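Local coordinates for protein pyruvate formate-lyase 2 (Archaeoglobus fulgidus, PDB 2F3O) that is of unknown function but belongs to the glycyl radical enzymes and probably acts as a lyase, at residues I545-D550 with P654-V659. Sequence-based numbering, arbitrary orientation.
Sequences IADVGD and PLNPGV
Asn-656 and Asp-547 exchange hydrogen bonds at the amino end of helix 545-560, which follows strand 535-543 in this glycyl radical enzyme fold and meets here segment 654-659, in the loop between helices 634-640 and 670-677. The touching residues are all buried. The first turn of a helix has N-H groups without acceptors from a preceding turn, and the Asn-656 amide oxygen supplies one from the loop. Its OD1 accepts from Ala-546 N at 2.9 Å and from Asp-547 N at 3.2 Å. Both donors come from the same face of the amide, about 40° above its plane, so neither lies on a lone pair. With chi1 at 74°, CG is tucked over the residue's own backbone, which turns the amide onto the helix end. Ala-546 suits this spot because its small methyl lets the amide lie against it. The other half of the amide is used within the loop: ND2 bonds to Ser-660 O, which fixes the flip of the group. A leucine in place of Asn-656 would probably leave the N-H groups of Ala-546 and Asp-547 without their shared acceptor and Ser-660 O without its amide donor.

Asp-547 returns the grip, its OD2 taking the backbone N-H of Asn-656 at 2.9 Å, nearly along the C-O axis. The two side chains run antiparallel, the carboxylate turned 55° from the amide. An acidic residue suits this first turn, because the helix dipole would be expected to favour its negative charge. Leu-655 adds an apolar flank, its CD2 lying 3.8 Å from Asp-547 CG.

At residues 658-659 the contact is mainly van der Waals. Gly-658 has a positive phi, which favours glycine. Ile-545 lies alongside Val-659, with CD1 4.2 Å from Val-659 CG1, and its CG1 rests 3.8 Å from Gly-658 O.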
ATOM      1  N   ILE A 545      20.335 -35.583  -5.967  1.00 50.33           N
ATOM      2  CA  ILE A 545      21.037 -34.992  -4.844  1.00 50.86           C
ATOM      3  C   ILE A 545      22.044 -35.952  -4.281  1.00 51.53           C
ATOM      4  O   ILE A 545      23.075 -35.531  -3.761  1.00 51.80           O
ATOM      5  CB  ILE A 545      20.103 -34.437  -3.745  1.00 50.60           C
ATOM      6  CG1 ILE A 545      19.199 -35.514  -3.156  1.00 49.87           C
ATOM      7  CG2 ILE A 545      19.262 -33.360  -4.313  1.00 50.41           C
ATOM      8  CD1 ILE A 545      18.723 -35.168  -1.763  1.00 49.46           C
ATOM      9  N   ALA A 546      21.771 -37.246  -4.423  1.00 52.27           N
ATOM     10  CA  ALA A 546      22.739 -38.235  -3.991  1.00 53.20           C
ATOM     11  C   ALA A 546      23.838 -38.443  -5.030  1.00 53.67           C
ATOM     12  O   ALA A 546      24.957 -38.730  -4.665  1.00 53.70           O
ATOM     13  CB  ALA A 546      22.084 -39.533  -3.621  1.00 52.82           C
ATOM     14  N   ASP A 547      23.534 -38.265  -6.310  1.00 54.59           N
ATOM     15  CA  ASP A 547      24.566 -38.381  -7.340  1.00 55.66           C
ATOM     16  C   ASP A 547      25.667 -37.353  -7.216  1.00 56.10           C
ATOM     17  O   ASP A 547      26.819 -37.670  -7.457  1.00 56.17           O
ATOM     18  CB  ASP A 547      23.971 -38.333  -8.734  1.00 55.78           C
ATOM     19  CG  ASP A 547      23.337 -39.630  -9.108  1.00 57.53           C
ATOM     20  OD1 ASP A 547      24.059 -40.649  -9.188  1.00 59.92           O
ATOM     21  OD2 ASP A 547      22.110 -39.642  -9.269  1.00 59.05           O
ATOM     22  N   VAL A 548      25.318 -36.127  -6.831  1.00 56.98           N
ATOM     23  CA  VAL A 548      26.335 -35.094  -6.603  1.00 57.20           C
ATOM     24  C   VAL A 548      26.963 -35.262  -5.233  1.00 57.40           C
ATOM     25  O   VAL A 548      28.142 -35.017  -5.088  1.00 57.43           O
ATOM     26  CB  VAL A 548      25.795 -33.658  -6.790  1.00 57.01           C
ATOM     27  CG1 VAL A 548      25.269 -33.492  -8.168  1.00 56.75           C
ATOM     28  CG2 VAL A 548      24.679 -33.407  -5.862  1.00 57.27           C
ATOM     29  N   GLY A 549      26.180 -35.703  -4.250  1.00 57.70           N
ATOM     30  CA  GLY A 549      26.699 -35.973  -2.930  1.00 58.56           C
ATOM     31  C   GLY A 549      27.799 -37.018  -3.000  1.00 59.30           C
ATOM     32  O   GLY A 549      28.906 -36.798  -2.514  1.00 59.36           O
ATOM     33  N   ASP A 550      27.483 -38.156  -3.616  1.00 59.97           N
ATOM     34  CA  ASP A 550      28.404 -39.291  -3.744  1.00 60.35           C
ATOM     35  C   ASP A 550      29.637 -38.989  -4.580  1.00 60.78           C
ATOM     36  O   ASP A 550      30.731 -39.444  -4.240  1.00 61.43           O
ATOM     37  CB  ASP A 550      27.689 -40.515  -4.320  1.00 60.02           C
ATOM     38  CG  ASP A 550      26.728 -41.132  -3.338  1.00 60.01           C
ATOM     39  OD1 ASP A 550      26.716 -40.688  -2.166  1.00 59.41           O
ATOM     40  OD2 ASP A 550      25.988 -42.057  -3.740  1.00 60.11           O
ATOM     41  N   PRO A 654      20.319 -43.811 -15.002  1.00 59.22           N
ATOM     42  CA  PRO A 654      19.406 -43.119 -14.091  1.00 58.77           C
ATOM     43  C   PRO A 654      20.064 -42.412 -12.912  1.00 58.40           C
ATOM     44  O   PRO A 654      21.096 -42.853 -12.412  1.00 58.77           O
ATOM     45  CB  PRO A 654      18.545 -44.254 -13.554  1.00 58.60           C
ATOM     46  CG  PRO A 654      18.481 -45.194 -14.650  1.00 58.85           C
ATOM     47  CD  PRO A 654      19.837 -45.177 -15.275  1.00 59.16           C
ATOM     48  N   LEU A 655      19.452 -41.317 -12.479  1.00 57.75           N
ATOM     49  CA  LEU A 655      19.893 -40.610 -11.300  1.00 57.07           C
ATOM     50  C   LEU A 655      19.138 -41.161 -10.099  1.00 56.85           C
ATOM     51  O   LEU A 655      18.317 -42.054 -10.248  1.00 56.66           O
ATOM     52  CB  LEU A 655      19.646 -39.111 -11.461  1.00 57.14           C
ATOM     53  CG  LEU A 655      20.370 -38.381 -12.598  1.00 56.41           C
ATOM     54  CD1 LEU A 655      19.775 -37.014 -12.729  1.00 55.48           C
ATOM     55  CD2 LEU A 655      21.878 -38.275 -12.374  1.00 55.46           C
ATOM     56  N   ASN A 656      19.410 -40.658  -8.904  1.00 56.58           N
ATOM     57  CA  ASN A 656      18.721 -41.209  -7.750  1.00 56.89           C
ATOM     58  C   ASN A 656      17.347 -40.573  -7.576  1.00 57.02           C
ATOM     59  O   ASN A 656      17.159 -39.405  -7.919  1.00 56.96           O
ATOM     60  CB  ASN A 656      19.560 -41.080  -6.482  1.00 56.86           C
ATOM     61  CG  ASN A 656      19.614 -39.677  -5.965  1.00 57.74           C
ATOM     62  OD1 ASN A 656      20.390 -38.848  -6.461  1.00 58.80           O
ATOM     63  ND2 ASN A 656      18.815 -39.395  -4.936  1.00 58.02           N
ATOM     64  N   PRO A 657      16.371 -41.346  -7.066  1.00 57.10           N
ATOM     65  CA  PRO A 657      15.020 -40.820  -6.994  1.00 57.04           C
ATOM     66  C   PRO A 657      14.632 -40.218  -5.631  1.00 56.98           C
ATOM     67  O   PRO A 657      14.548 -40.933  -4.615  1.00 56.68           O
ATOM     68  CB  PRO A 657      14.166 -42.055  -7.307  1.00 57.12           C
ATOM     69  CG  PRO A 657      15.028 -43.244  -6.909  1.00 57.12           C
ATOM     70  CD  PRO A 657      16.416 -42.736  -6.588  1.00 57.04           C
ATOM     71  N   GLY A 658      14.373 -38.911  -5.629  1.00 56.60           N
ATOM     72  CA  GLY A 658      13.930 -38.220  -4.427  1.00 56.29           C
ATOM     73  C   GLY A 658      15.053 -38.137  -3.423  1.00 56.12           C
ATOM     74  O   GLY A 658      16.185 -37.797  -3.763  1.00 56.12           O
ATOM     75  N   VAL A 659      14.744 -38.484  -2.183  1.00 55.96           N
ATOM     76  CA  VAL A 659      15.759 -38.539  -1.149  1.00 55.65           C
ATOM     77  C   VAL A 659      16.186 -39.983  -0.925  1.00 55.83           C
ATOM     78  O   VAL A 659      16.766 -40.319   0.111  1.00 56.03           O
ATOM     79  CB  VAL A 659      15.288 -37.870   0.157  1.00 55.33           C
ATOM     80  CG1 VAL A 659      15.124 -36.393  -0.075  1.00 55.56           C
ATOM     81  CG2 VAL A 659      13.986 -38.462   0.639  1.00 54.74           C
TER